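Local coordinates for protein SusD homolog (Bacteroides thetaiotaomicron, PDB 4MRU) that probably binds mucin O-glycans as a SusD-family, TPR-like outer-membrane lipoprotein of a gut bacterium, and can also bind magnesium, at residues A[66-71]-A[297-302]; A[155-160]-A[208-213]; A[81-86]-A[463-468]; A[281-286]-A[310-315]. All coordinates share one frame; numbering follows the deposited sequence. Where two conformers were deposited one is given.

Interaction 1 (A[66-71]-A[297-302])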
loop_
_atom_site.group_PDB
_atom_site.type_symbol
_atom_site.label_atom_id
_atom_site.label_comp_id
_atom_site.label_asym_id
_atom_site.label_seq_id
_atom_site.Cartn_x
_atom_site.Cartn_y
_atom_site.Cartn_z
ATOM N N LEU A 66 18.251 -2.898 -16.750
ATOM C CA LEU A 66 18.290 -4.379 -16.727
ATOM C C LEU A 66 18.306 -5.019 -15.336
ATOM O O LEU A 66 18.167 -6.243 -15.229
ATOM C CB LEU A 66 19.506 -4.854 -17.511
ATOM C CG LEU A 66 19.501 -4.408 -18.995
ATOM C CD1 LEU A 66 20.765 -4.876 -19.686
ATOM C CD2 LEU A 66 18.287 -4.911 -19.730
ATOM N N GLU A 67 18.479 -4.198 -14.294
ATOM C CA GLU A 67 18.359 -4.612 -12.899
ATOM C C GLU A 67 17.231 -3.841 -12.254
ATOM O O GLU A 67 17.443 -2.785 -11.642
ATOM C CB GLU A 67 19.669 -4.377 -12.157
ATOM C CG GLU A 67 20.845 -5.090 -12.790
ATOM C CD GLU A 67 22.139 -4.796 -12.034
ATOM O OE1 GLU A 67 22.391 -5.426 -10.980
ATOM O OE2 GLU A 67 22.907 -3.944 -12.489
ATOM N N LYS A 68 16.022 -4.420 -12.355
ATOM C CA LYS A 68 14.802 -3.753 -12.017
ATOM C C LYS A 68 14.016 -4.470 -10.931
ATOM O O LYS A 68 14.021 -5.703 -10.806
ATOM C CB LYS A 68 13.912 -3.666 -13.248
ATOM C CG LYS A 68 14.460 -2.866 -14.400
ATOM C CD LYS A 68 13.367 -2.553 -15.433
ATOM C CE LYS A 68 12.933 -3.812 -16.177
ATOM N NZ LYS A 68 11.959 -3.511 -17.262
ATOM N N TYR A 69 13.269 -3.678 -10.170
ATOM C CA TYR A 69 12.338 -4.238 -9.223
ATOM C C TYR A 69 11.364 -5.161 -9.965
ATOM O O TYR A 69 11.109 -6.297 -9.489
ATOM C CB TYR A 69 11.558 -3.161 -8.462
ATOM C CG TYR A 69 12.310 -2.498 -7.301
ATOM C CD1 TYR A 69 13.239 -1.489 -7.513
ATOM C CD2 TYR A 69 12.082 -2.904 -5.999
ATOM C CE1 TYR A 69 13.900 -0.876 -6.440
ATOM C CE2 TYR A 69 12.752 -2.322 -4.928
ATOM C CZ TYR A 69 13.654 -1.320 -5.146
ATOM O OH TYR A 69 14.258 -0.754 -4.063
ATOM N N SER A 70 10.859 -4.738 -11.133
ATOM C CA SER A 70 9.780 -5.513 -11.826
ATOM C C SER A 70 10.231 -6.907 -12.303
ATOM O O SER A 70 9.398 -7.822 -12.439
ATOM C CB SER A 70 9.211 -4.745 -12.990
ATOM O OG SER A 70 10.211 -4.488 -13.931
ATOM N N THR A 71 11.531 -7.068 -12.519
ATOM C CA THR A 71 12.106 -8.379 -12.926
ATOM C C THR A 71 12.797 -9.118 -11.765
ATOM O O THR A 71 13.489 -10.129 -11.970
ATOM C CB THR A 71 13.049 -8.229 -14.139
ATOM O OG1 THR A 71 14.060 -7.247 -13.885
ATOM C CG2 THR A 71 12.223 -7.867 -15.368
ATOM N N GLY A 297 7.407 -6.715 -15.746
ATOM C CA GLY A 297 8.457 -7.741 -15.719
ATOM C C GLY A 297 8.955 -8.237 -17.071
ATOM O O GLY A 297 8.901 -9.435 -17.372
ATOM N N ILE A 298 9.477 -7.306 -17.855
ATOM C CA ILE A 298 9.901 -7.533 -19.187
ATOM C C ILE A 298 11.202 -6.770 -19.448
ATOM O O ILE A 298 11.540 -5.911 -18.672
ATOM C CB ILE A 298 8.865 -7.002 -20.182
ATOM C CG1 ILE A 298 8.659 -5.501 -19.993
ATOM C CG2 ILE A 298 7.538 -7.773 -20.046
ATOM C CD1 ILE A 298 7.878 -4.822 -21.099
ATOM N N ASN A 299 11.878 -7.099 -20.555
ATOM C CA ASN A 299 12.966 -6.307 -21.117
ATOM C C ASN A 299 12.556 -5.979 -22.544
ATOM O O ASN A 299 12.811 -6.743 -23.455
ATOM C CB ASN A 299 14.307 -7.055 -21.081
ATOM C CG ASN A 299 14.850 -7.327 -19.660
ATOM O OD1 ASN A 299 15.656 -8.232 -19.483
ATOM N ND2 ASN A 299 14.486 -6.535 -18.714
ATOM N N SER A 300 11.833 -4.885 -22.746
ATOM C CA SER A 300 11.304 -4.583 -24.067
ATOM C C SER A 300 12.418 -4.373 -25.085
ATOM O O SER A 300 13.406 -3.724 -24.772
ATOM C CB SER A 300 10.449 -3.309 -24.038
ATOM O OG SER A 300 9.999 -2.945 -25.348
ATOM N N PRO A 301 12.226 -4.842 -26.334
ATOM C CA PRO A 301 13.169 -4.512 -27.435
ATOM C C PRO A 301 12.874 -3.197 -28.097
ATOM O O PRO A 301 13.575 -2.805 -29.009
ATOM C CB PRO A 301 12.918 -5.634 -28.443
ATOM C CG PRO A 301 11.463 -5.956 -28.255
ATOM C CD PRO A 301 11.129 -5.714 -26.797
ATOM N N PHE A 302 11.828 -2.505 -27.675
ATOM C CA PHE A 302 11.472 -1.224 -28.284
ATOM C C PHE A 302 12.157 -0.034 -27.596
ATOM O O PHE A 302 12.950 -0.224 -26.655
ATOM C CB PHE A 302 9.948 -1.125 -28.281
ATOM C CG PHE A 302 9.299 -2.177 -29.138
ATOM C CD1 PHE A 302 9.658 -2.324 -30.477
ATOM C CD2 PHE A 302 8.409 -3.077 -28.598
ATOM C CE1 PHE A 302 9.094 -3.321 -31.260
ATOM C CE2 PHE A 302 7.837 -4.065 -29.372
ATOM C CZ PHE A 302 8.164 -4.182 -30.706
HETATM O O HOH W 1 15.523 -6.684 -16.118
HETATM O O HOH W 2 9.323 -4.565 -16.541
HETATM O O HOH W 3 14.306 -3.321 -19.520
#
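K68 reaches across to I298 with its ammonium end, and NZ donates to I298 O at 2.8 Å, meeting the carbonyl almost head-on (C=O...N angle 166°). Its chain points CG away from its own carbonyl carbon (chi1 -63°) and then bends at chi3, which brings CE past N299. K68 and N299 run antiparallel, side by side, with K68 CE 4.0 Å from N299 ND2. A water accepts hydrogen bonds from K68 NZ and I298 N and donates one to S70 OG, which is also held by E60.

On the other flank N299 ND2 donates to a water 2.8 Å away, and this water in turn donates to T71 OG1 at 2.7 Å and weakly to L66 O. N299 OD1 turns to K449, while T71 OG1 has N73 as its own partner. The methyl of T71 lies over the flat face of the G297-I298 peptide, CG2 standing 3.7 Å from G297 C. G297 CA comes within 3.4 Å of S70 O; a CB here would probably sit tightly against that oxygen and, at these backbone angles, also press on the preceding carbonyl. L66 CD2 closes the exposed end against the N299 amide carbon at 4.2 Å.

Two irregular loops, one following strand 58-60 and one preceding helix 304-309, are thus joined by one direct bond and bridging waters in the helix-rich fold of a SusD-like protein.

Interaction 2 (A[155-160]-A[208-213])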
loop_
_atom_site.group_PDB
_atom_site.type_symbol
_atom_site.label_atom_id
_atom_site.label_comp_id
_atom_site.label_asym_id
_atom_site.label_seq_id
_atom_site.Cartn_x
_atom_site.Cartn_y
_atom_site.Cartn_z
ATOM N N VAL A 155 7.296 -6.065 16.237
ATOM C CA VAL A 155 6.974 -4.744 15.718
ATOM C C VAL A 155 5.462 -4.473 15.772
ATOM O O VAL A 155 5.052 -3.413 16.253
ATOM C CB VAL A 155 7.485 -4.533 14.301
ATOM C CG1 VAL A 155 7.066 -3.171 13.799
ATOM C CG2 VAL A 155 9.005 -4.608 14.283
ATOM N N TYR A 156 4.642 -5.390 15.238
ATOM C CA TYR A 156 3.184 -5.202 15.228
ATOM C C TYR A 156 2.643 -5.062 16.649
ATOM O O TYR A 156 1.857 -4.161 16.934
ATOM C CB TYR A 156 2.507 -6.352 14.489
ATOM C CG TYR A 156 2.204 -6.046 13.055
ATOM C CD1 TYR A 156 3.183 -6.136 12.058
ATOM C CD2 TYR A 156 0.930 -5.631 12.666
ATOM C CE1 TYR A 156 2.861 -5.834 10.735
ATOM C CE2 TYR A 156 0.637 -5.299 11.355
ATOM C CZ TYR A 156 1.607 -5.394 10.395
ATOM O OH TYR A 156 1.280 -5.100 9.072
HETATM N N MSE A 157 3.106 -5.877 17.581
HETATM C CA MSE A 157 2.522 -5.814 18.937
HETATM C C MSE A 157 2.890 -4.488 19.601
HETATM O O MSE A 157 2.069 -3.887 20.319
HETATM C CB MSE A 157 2.965 -7.013 19.753
HETATM C CG MSE A 157 2.338 -8.330 19.238
HETATM SE SE MSE A 157 0.638 -8.223 18.207
HETATM C CE MSE A 157 1.439 -9.313 16.785
ATOM N N ARG A 158 4.098 -3.994 19.359
ATOM C CA ARG A 158 4.521 -2.732 19.911
ATOM C C ARG A 158 3.752 -1.582 19.265
ATOM O O ARG A 158 3.290 -0.686 19.952
ATOM C CB ARG A 158 6.056 -2.560 19.778
ATOM C CG ARG A 158 6.590 -1.230 20.335
ATOM C CD ARG A 158 6.343 -1.052 21.832
ATOM N NE ARG A 158 7.370 -1.717 22.607
ATOM C CZ ARG A 158 8.495 -1.136 23.021
ATOM N NH1 ARG A 158 8.743 0.144 22.760
ATOM N NH2 ARG A 158 9.383 -1.838 23.705
HETATM N N MSE A 159 3.554 -1.625 17.948
HETATM C CA MSE A 159 2.713 -0.639 17.278
HETATM C C MSE A 159 1.305 -0.617 17.847
HETATM O O MSE A 159 0.739 0.456 18.081
HETATM C CB MSE A 159 2.681 -0.920 15.744
HETATM C CG MSE A 159 4.047 -0.615 15.131
HETATM SE SE MSE A 159 3.932 -1.072 13.206
HETATM C CE MSE A 159 5.509 -0.086 12.707
ATOM N N PHE A 160 0.706 -1.779 18.069
ATOM C CA PHE A 160 -0.632 -1.790 18.617
ATOM C C PHE A 160 -0.642 -1.119 19.998
ATOM O O PHE A 160 -1.549 -0.333 20.295
ATOM C CB PHE A 160 -1.212 -3.192 18.741
ATOM C CG PHE A 160 -1.672 -3.786 17.432
ATOM C CD1 PHE A 160 -2.597 -3.138 16.639
ATOM C CD2 PHE A 160 -1.210 -5.023 17.035
ATOM C CE1 PHE A 160 -3.042 -3.707 15.452
ATOM C CE2 PHE A 160 -1.681 -5.621 15.863
ATOM C CZ PHE A 160 -2.583 -4.960 15.068
HETATM N N MSE A 208 -6.385 -6.831 10.322
HETATM C CA MSE A 208 -6.771 -7.747 9.240
HETATM C C MSE A 208 -5.540 -8.420 8.649
HETATM O O MSE A 208 -5.577 -9.593 8.295
HETATM C CB MSE A 208 -7.552 -6.982 8.150
HETATM C CG MSE A 208 -8.326 -7.925 7.239
HETATM SE SE MSE A 208 -9.791 -8.851 8.215
HETATM C CE MSE A 208 -10.715 -7.275 8.892
ATOM N N ARG A 209 -4.422 -7.715 8.671
ATOM C CA ARG A 209 -3.149 -8.193 8.151
ATOM C C ARG A 209 -2.725 -9.462 8.850
ATOM O O ARG A 209 -2.102 -10.302 8.215
ATOM C CB ARG A 209 -2.039 -7.133 8.290
ATOM C CG ARG A 209 -0.801 -7.473 7.473
ATOM C CD ARG A 209 -0.870 -6.997 6.008
ATOM N NE ARG A 209 -0.554 -5.574 5.956
ATOM C CZ ARG A 209 -1.239 -4.609 5.366
ATOM N NH1 ARG A 209 -2.340 -4.841 4.654
ATOM N NH2 ARG A 209 -0.759 -3.373 5.470
ATOM N N LEU A 210 -3.095 -9.613 10.130
ATOM C CA LEU A 210 -2.634 -10.736 10.930
ATOM C C LEU A 210 -3.640 -11.892 11.052
ATOM O O LEU A 210 -3.470 -12.798 11.904
ATOM C CB LEU A 210 -2.269 -10.261 12.342
ATOM C CG LEU A 210 -1.381 -9.014 12.450
ATOM C CD1 LEU A 210 -0.992 -8.793 13.903
ATOM C CD2 LEU A 210 -0.167 -9.124 11.560
ATOM N N CYS A 211 -4.620 -11.931 10.158
ATOM C CA CYS A 211 -5.714 -12.905 10.318
ATOM C C CYS A 211 -5.261 -14.360 10.034
ATOM O O CYS A 211 -5.954 -15.306 10.409
ATOM C CB CYS A 211 -6.916 -12.483 9.480
ATOM S SG CYS A 211 -6.634 -12.805 7.725
ATOM N N TYR A 212 -4.095 -14.561 9.436
ATOM C CA TYR A 212 -3.586 -15.908 9.205
ATOM C C TYR A 212 -2.498 -16.324 10.207
ATOM O O TYR A 212 -1.889 -17.389 10.031
ATOM C CB TYR A 212 -3.068 -16.050 7.749
ATOM C CG TYR A 212 -4.163 -15.893 6.723
ATOM C CD1 TYR A 212 -5.143 -16.865 6.583
ATOM C CD2 TYR A 212 -4.196 -14.795 5.836
ATOM C CE1 TYR A 212 -6.147 -16.734 5.631
ATOM C CE2 TYR A 212 -5.194 -14.668 4.899
ATOM C CZ TYR A 212 -6.158 -15.665 4.787
ATOM O OH TYR A 212 -7.156 -15.530 3.855
ATOM N N THR A 213 -2.260 -15.529 11.262
ATOM C CA THR A 213 -1.222 -15.832 12.250
ATOM C C THR A 213 -1.812 -16.376 13.536
ATOM O O THR A 213 -3.005 -16.465 13.663
ATOM C CB THR A 213 -0.441 -14.582 12.669
ATOM O OG1 THR A 213 -1.305 -13.683 13.378
ATOM C CG2 THR A 213 0.154 -13.899 11.458
#
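L210 is the bump here. Its two methyls push into a hollow on helix 152-173 lined by Y156, F160 and M157. CD2 settles over one face of the Y156 ring, 4.0 Å from the centroid and 17° off the normal, a CH-pi contact displaced toward the ring's rim. CD1 takes the other branch of the fork and meets F160 at its edge, in the plane of the ring, 3.8 Å from CE2. The M157 methyl approaches CD1 tip to tip, but this selenomethionine has two conformers, so that wall of the hollow is less certain.

Beyond the rim of the hollow, R209 crosses the tyrosine at about a right angle. Its chi1 (-167°) places CG 3.5 Å from Y156 OH, and bends at chi2 and chi3 then turn the guanidinium toward its acidic partners. Both polar ends converge on D123: Y156 OH bonds to it and the guanidinium makes a salt bridge, with E429 and E433 as further anions.

Behind the knob, a type I turn from L210 to T213 is tied by two donors on L210 O, T213 N and T213 OG1. The arrangement is a leucine of segment 208-213 packed into an aromatic hollow of helix 152-173 within a TPR-like helical fold.

Interaction 3 (A[81-86]-A[463-468])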
loop_
_atom_site.group_PDB
_atom_site.type_symbol
_atom_site.label_atom_id
_atom_site.label_comp_id
_atom_site.label_asym_id
_atom_site.label_seq_id
_atom_site.Cartn_x
_atom_site.Cartn_y
_atom_site.Cartn_z
ATOM N N ALA A 81 16.766 2.968 -0.514
ATOM C CA ALA A 81 15.811 4.037 -0.129
ATOM C C ALA A 81 14.623 3.573 0.723
ATOM O O ALA A 81 14.313 4.212 1.708
ATOM C CB ALA A 81 15.305 4.777 -1.358
ATOM N N PRO A 82 13.972 2.442 0.376
ATOM C CA PRO A 82 12.809 2.061 1.212
ATOM C C PRO A 82 13.108 1.607 2.664
ATOM O O PRO A 82 12.181 1.402 3.442
ATOM C CB PRO A 82 12.183 0.903 0.422
ATOM C CG PRO A 82 12.757 1.026 -0.964
ATOM C CD PRO A 82 14.156 1.506 -0.742
ATOM N N PHE A 83 14.368 1.379 2.986
ATOM C CA PHE A 83 14.799 0.903 4.320
ATOM C C PHE A 83 15.630 1.972 4.958
ATOM O O PHE A 83 15.203 2.622 5.927
ATOM C CB PHE A 83 15.589 -0.421 4.216
ATOM C CG PHE A 83 16.016 -1.001 5.554
ATOM C CD1 PHE A 83 17.196 -0.620 6.123
ATOM C CD2 PHE A 83 15.242 -1.931 6.200
ATOM C CE1 PHE A 83 17.602 -1.135 7.340
ATOM C CE2 PHE A 83 15.622 -2.447 7.418
ATOM C CZ PHE A 83 16.802 -2.049 7.991
ATOM N N THR A 84 16.807 2.199 4.385
ATOM C CA THR A 84 17.775 3.084 5.010
ATOM C C THR A 84 17.302 4.548 5.018
ATOM O O THR A 84 17.402 5.222 6.030
ATOM C CB THR A 84 19.135 3.005 4.314
ATOM O OG1 THR A 84 19.629 1.649 4.345
ATOM C CG2 THR A 84 20.170 3.940 5.010
ATOM N N ASP A 85 16.802 5.057 3.892
ATOM C CA ASP A 85 16.332 6.462 3.859
ATOM C C ASP A 85 15.082 6.722 4.710
ATOM O O ASP A 85 15.011 7.732 5.422
ATOM C CB ASP A 85 16.099 6.918 2.412
ATOM C CG ASP A 85 17.391 6.948 1.602
ATOM O OD1 ASP A 85 18.477 6.823 2.188
ATOM O OD2 ASP A 85 17.321 7.044 0.365
ATOM N N VAL A 86 14.106 5.828 4.652
ATOM C CA VAL A 86 12.925 5.983 5.493
ATOM C C VAL A 86 13.306 6.037 6.971
ATOM O O VAL A 86 12.893 6.929 7.669
ATOM C CB VAL A 86 11.882 4.877 5.267
ATOM C CG1 VAL A 86 10.703 5.082 6.175
ATOM C CG2 VAL A 86 11.368 4.933 3.838
HETATM N N MSE A 463 14.705 -7.365 -0.094
HETATM C CA MSE A 463 15.938 -7.791 0.549
HETATM C C MSE A 463 16.556 -6.623 1.264
HETATM O O MSE A 463 16.391 -5.499 0.839
HETATM C CB MSE A 463 16.946 -8.316 -0.478
HETATM C CG MSE A 463 16.399 -9.545 -1.186
HETATM SE SE MSE A 463 15.505 -8.985 -2.861
HETATM C CE MSE A 463 17.113 -8.648 -3.967
ATOM N N TYR A 464 17.249 -6.880 2.365
ATOM C CA TYR A 464 17.891 -5.804 3.130
ATOM C C TYR A 464 18.989 -5.152 2.311
ATOM O O TYR A 464 19.550 -5.782 1.458
ATOM C CB TYR A 464 18.471 -6.324 4.424
ATOM C CG TYR A 464 17.400 -6.852 5.386
ATOM C CD1 TYR A 464 16.385 -6.030 5.854
ATOM C CD2 TYR A 464 17.445 -8.142 5.854
ATOM C CE1 TYR A 464 15.441 -6.488 6.781
ATOM C CE2 TYR A 464 16.495 -8.632 6.757
ATOM C CZ TYR A 464 15.516 -7.808 7.235
ATOM O OH TYR A 464 14.615 -8.328 8.145
ATOM N N PRO A 465 19.225 -3.861 2.521
ATOM C CA PRO A 465 20.207 -3.164 1.681
ATOM C C PRO A 465 21.623 -3.580 2.026
ATOM O O PRO A 465 21.903 -4.007 3.165
ATOM C CB PRO A 465 19.972 -1.678 2.009
ATOM C CG PRO A 465 19.301 -1.647 3.300
ATOM C CD PRO A 465 18.568 -2.962 3.471
ATOM N N ASN A 466 22.537 -3.390 1.079
ATOM C CA ASN A 466 23.903 -3.803 1.282
ATOM C C ASN A 466 24.605 -3.045 2.436
ATOM O O ASN A 466 25.537 -3.568 3.041
ATOM C CB ASN A 466 24.735 -3.637 0.007
ATOM C CG ASN A 466 26.026 -4.463 0.057
ATOM O OD1 ASN A 466 25.989 -5.686 0.111
ATOM N ND2 ASN A 466 27.142 -3.800 0.035
ATOM N N GLU A 467 24.180 -1.818 2.694
ATOM C CA GLU A 467 24.661 -1.038 3.826
ATOM C C GLU A 467 24.503 -1.824 5.145
ATOM O O GLU A 467 25.378 -1.823 6.005
ATOM C CB GLU A 467 23.921 0.294 3.916
ATOM C CG GLU A 467 24.265 1.281 2.795
ATOM C CD GLU A 467 23.641 0.971 1.410
ATOM O OE1 GLU A 467 22.864 0.003 1.232
ATOM O OE2 GLU A 467 23.923 1.724 0.455
ATOM N N GLU A 468 23.395 -2.518 5.290
ATOM C CA GLU A 468 23.197 -3.293 6.492
ATOM C C GLU A 468 24.224 -4.400 6.599
ATOM O O GLU A 468 24.759 -4.666 7.705
ATOM C CB GLU A 468 21.786 -3.838 6.530
ATOM C CG GLU A 468 20.771 -2.734 6.826
ATOM C CD GLU A 468 20.943 -2.092 8.188
ATOM O OE1 GLU A 468 20.712 -2.782 9.233
ATOM O OE2 GLU A 468 21.298 -0.890 8.223
HETATM O O HOH W 4 20.888 0.986 6.517
#
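F83 is the tight half of this contact, its ring packed against Y464, P465 and E468. CG stands anti to the backbone N (chi1 -178°), which throws the ring out from helix 81-100 to the loop opposite. P465 crosses it at about a right angle: CG touches F83 CD1 at 3.7 Å, while CD makes an off-centre CH-pi contact, 4.2 Å from the ring centroid. Y464 turns its edge toward the face of F83 in an offset edge-to-face pair, centroids 5.8 Å apart and planes at 73°. On the same side of the ring, but lower over its plane, the E468 chain comes in by CE1, its carboxylate carbon CD 3.6 Å from F83 CE1. T84 belongs to the close packing too, its OG1 touching P465 CG at 3.5 Å. Shrinking F83 to an alanine is likely to leave P465, the edge of Y464 and the E468 chain without the ring they pack on.

The looser side begins beyond T84, itself partly exposed. No direct polar bond joins the segments; one water does the bridging, 2.6 Å from T84 OG1 and donating to E468 OE2 at 2.6 Å. The other carboxylate oxygen, E468 OE1, is gripped by Y149 and N472.

Helix 81-100 begins with a wider, pi-type turn at 81-85. F83 also meets Y125 of helix 104-125 edge-to-face, helix 40-54 packs against A81 and P82, and Y464 and E468 rest on L476 of helix 473-486, so the contact joins helix 466-471 to helix 81-100 where that packs with helices 40-54 and 104-125.

Interaction 4 (A[281-286]-A[310-315])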
loop_
_atom_site.group_PDB
_atom_site.type_symbol
_atom_site.label_atom_id
_atom_site.label_comp_id
_atom_site.label_asym_id
_atom_site.label_seq_id
_atom_site.Cartn_x
_atom_site.Cartn_y
_atom_site.Cartn_z
ATOM N N THR A 281 -4.796 8.340 -18.196
ATOM C CA THR A 281 -4.878 9.003 -19.473
ATOM C C THR A 281 -5.160 7.958 -20.573
ATOM O O THR A 281 -4.874 6.748 -20.421
ATOM C CB THR A 281 -3.562 9.726 -19.823
ATOM O OG1 THR A 281 -2.519 8.757 -19.932
ATOM C CG2 THR A 281 -3.187 10.710 -18.744
ATOM N N LYS A 282 -5.757 8.445 -21.655
ATOM C CA LYS A 282 -5.980 7.676 -22.860
ATOM C C LYS A 282 -4.808 7.797 -23.791
ATOM O O LYS A 282 -4.167 8.847 -23.832
ATOM C CB LYS A 282 -7.211 8.202 -23.599
ATOM C CG LYS A 282 -8.527 7.833 -22.944
ATOM C CD LYS A 282 -9.675 8.072 -23.917
ATOM C CE LYS A 282 -10.956 7.389 -23.447
ATOM N NZ LYS A 282 -12.125 7.724 -24.325
ATOM N N VAL A 283 -4.533 6.719 -24.532
ATOM C CA VAL A 283 -3.583 6.711 -25.597
ATOM C C VAL A 283 -4.432 6.781 -26.830
ATOM O O VAL A 283 -5.380 6.022 -26.947
ATOM C CB VAL A 283 -2.803 5.401 -25.707
ATOM C CG1 VAL A 283 -1.906 5.476 -26.942
ATOM C CG2 VAL A 283 -1.989 5.103 -24.467
ATOM N N LYS A 284 -4.128 7.705 -27.729
ATOM C CA LYS A 284 -4.982 8.032 -28.852
ATOM C C LYS A 284 -4.076 8.284 -30.038
ATOM O O LYS A 284 -3.360 9.309 -30.071
ATOM C CB LYS A 284 -5.824 9.286 -28.559
ATOM N N ASN A 285 -4.037 7.335 -30.973
ATOM C CA ASN A 285 -3.199 7.468 -32.202
ATOM C C ASN A 285 -3.800 6.676 -33.381
ATOM O O ASN A 285 -4.997 6.374 -33.368
ATOM C CB ASN A 285 -1.726 7.057 -31.947
ATOM C CG ASN A 285 -1.603 5.646 -31.356
ATOM O OD1 ASN A 285 -2.004 4.644 -31.974
ATOM N ND2 ASN A 285 -1.055 5.564 -30.152
ATOM N N ASN A 286 -2.994 6.339 -34.394
ATOM C CA ASN A 286 -3.486 5.591 -35.565
ATOM C C ASN A 286 -4.053 4.188 -35.238
ATOM O O ASN A 286 -5.087 3.763 -35.784
ATOM C CB ASN A 286 -2.375 5.462 -36.621
ATOM C CG ASN A 286 -2.207 6.720 -37.476
ATOM O OD1 ASN A 286 -3.169 7.426 -37.768
ATOM N ND2 ASN A 286 -0.975 6.989 -37.896
ATOM N N SER A 310 2.884 4.532 -25.937
ATOM C CA SER A 310 1.954 3.462 -26.326
ATOM C C SER A 310 1.062 2.967 -25.196
ATOM O O SER A 310 0.170 2.141 -25.419
ATOM C CB SER A 310 2.741 2.280 -26.860
ATOM O OG SER A 310 3.479 2.702 -27.985
ATOM N N TYR A 311 1.362 3.405 -23.973
ATOM C CA TYR A 311 0.648 2.961 -22.786
ATOM C C TYR A 311 0.120 4.156 -21.993
ATOM O O TYR A 311 0.715 5.209 -21.977
ATOM C CB TYR A 311 1.555 2.096 -21.897
ATOM C CG TYR A 311 2.091 0.940 -22.682
ATOM C CD1 TYR A 311 1.286 -0.150 -22.973
ATOM C CD2 TYR A 311 3.403 0.928 -23.119
ATOM C CE1 TYR A 311 1.765 -1.210 -23.724
ATOM C CE2 TYR A 311 3.891 -0.117 -23.873
ATOM C CZ TYR A 311 3.064 -1.187 -24.186
ATOM O OH TYR A 311 3.545 -2.235 -24.935
ATOM N N SER A 312 -1.016 3.949 -21.353
ATOM C CA SER A 312 -1.634 4.949 -20.497
ATOM C C SER A 312 -0.684 5.364 -19.372
ATOM O O SER A 312 0.065 4.538 -18.859
ATOM C CB SER A 312 -2.932 4.396 -19.897
ATOM O OG SER A 312 -3.908 4.202 -20.878
ATOM N N ASN A 313 -0.796 6.622 -18.972
ATOM C CA ASN A 313 -0.229 7.149 -17.735
ATOM C C ASN A 313 -1.285 7.173 -16.651
ATOM O O ASN A 313 -2.469 7.088 -16.939
ATOM C CB ASN A 313 0.267 8.579 -17.974
ATOM C CG ASN A 313 1.192 9.095 -16.889
ATOM O OD1 ASN A 313 1.527 8.412 -15.933
ATOM N ND2 ASN A 313 1.586 10.328 -17.038
ATOM N N ARG A 314 -0.884 7.283 -15.397
ATOM C CA ARG A 314 -1.842 7.724 -14.429
ATOM C C ARG A 314 -2.211 9.177 -14.714
ATOM O O ARG A 314 -1.449 9.895 -15.306
ATOM C CB ARG A 314 -1.340 7.525 -12.984
ATOM C CG ARG A 314 -0.156 8.311 -12.555
ATOM C CD ARG A 314 0.196 7.927 -11.099
ATOM N NE ARG A 314 -0.681 8.608 -10.137
ATOM C CZ ARG A 314 -0.329 8.938 -8.890
ATOM N NH1 ARG A 314 0.860 8.603 -8.393
ATOM N NH2 ARG A 314 -1.167 9.596 -8.136
ATOM N N LEU A 315 -3.412 9.563 -14.271
ATOM C CA LEU A 315 -3.931 10.927 -14.405
ATOM C C LEU A 315 -3.677 11.646 -13.092
ATOM O O LEU A 315 -4.272 11.309 -12.082
ATOM C CB LEU A 315 -5.415 10.897 -14.720
ATOM C CG LEU A 315 -6.094 12.268 -14.875
ATOM C CD1 LEU A 315 -5.488 13.014 -16.067
ATOM C CD2 LEU A 315 -7.597 12.122 -15.003
#
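V283 lays a methyl on the flat peptide that links Y311 to S312: CG2 sits over one face of it, 3.4 Å from Y311 C. The CB of Y311 points away from segment 281-286; its ring has S310 CB over one face, toward the rim, and its hydroxyl is bonded to D383.

Next to this apolar patch, T281 carries the polar half. T281 N donates to N313 O at 2.9 Å, the donor tilted 30° out of the carbonyl plane. In return N313 N donates to T281 OG1 at 2.9 Å, fairly straight at 155°. With chi1 at 63°, OG1 is put where it faces N313 N, beside the bond that T281 N makes to N313 O. T281 O is the third point of attachment: S312 OG donates to it at 2.8 Å, approaching nearly end-on, while S312 OG also accepts a hydrogen bond from Y292 N. T281 CG2 then fills in toward the far end of the segment, 3.9 Å from R314 O and 4.2 Å from L315 CD1. A valine in place of T281 would probably leave N313 N without its acceptor, and the pairing would then rest on the T281 N and T281 O bonds.

The segment 281-286 runs from the end of helix 276-279 into strand 283-284, which pairs antiparallel with 289-290. On the other side S312 makes backbone bonds to V260 of strand 258-260 and to Y292, so 310-315, after helix 304-309, lies between strand 258-260 and the 283-284/289-290 hairpin with the residues that follow it; L315 ties back to Y279.

Overall arrangement
Interactions 1 and 3 are neighbours, their centres 22 Å apart, and they touch where Y69 OH meets P82 CG at 3.9 Å; the loop 66-71 leads on to the helix that carries F83. Interaction 4 lies 20 Å from interaction 1, centre to centre, with nearest atoms about 6 Å apart, and crosses it along the chain. Interaction 2 sits on the other side of the chain's centre from interactions 1 and 4, its centre 34 Å and 40 Å from theirs, but is nested within the loops closed by interactions 1 and 3. All four lie away from N373, a magnesium-binding residue, and are consistent with packing within the SusD-like fold.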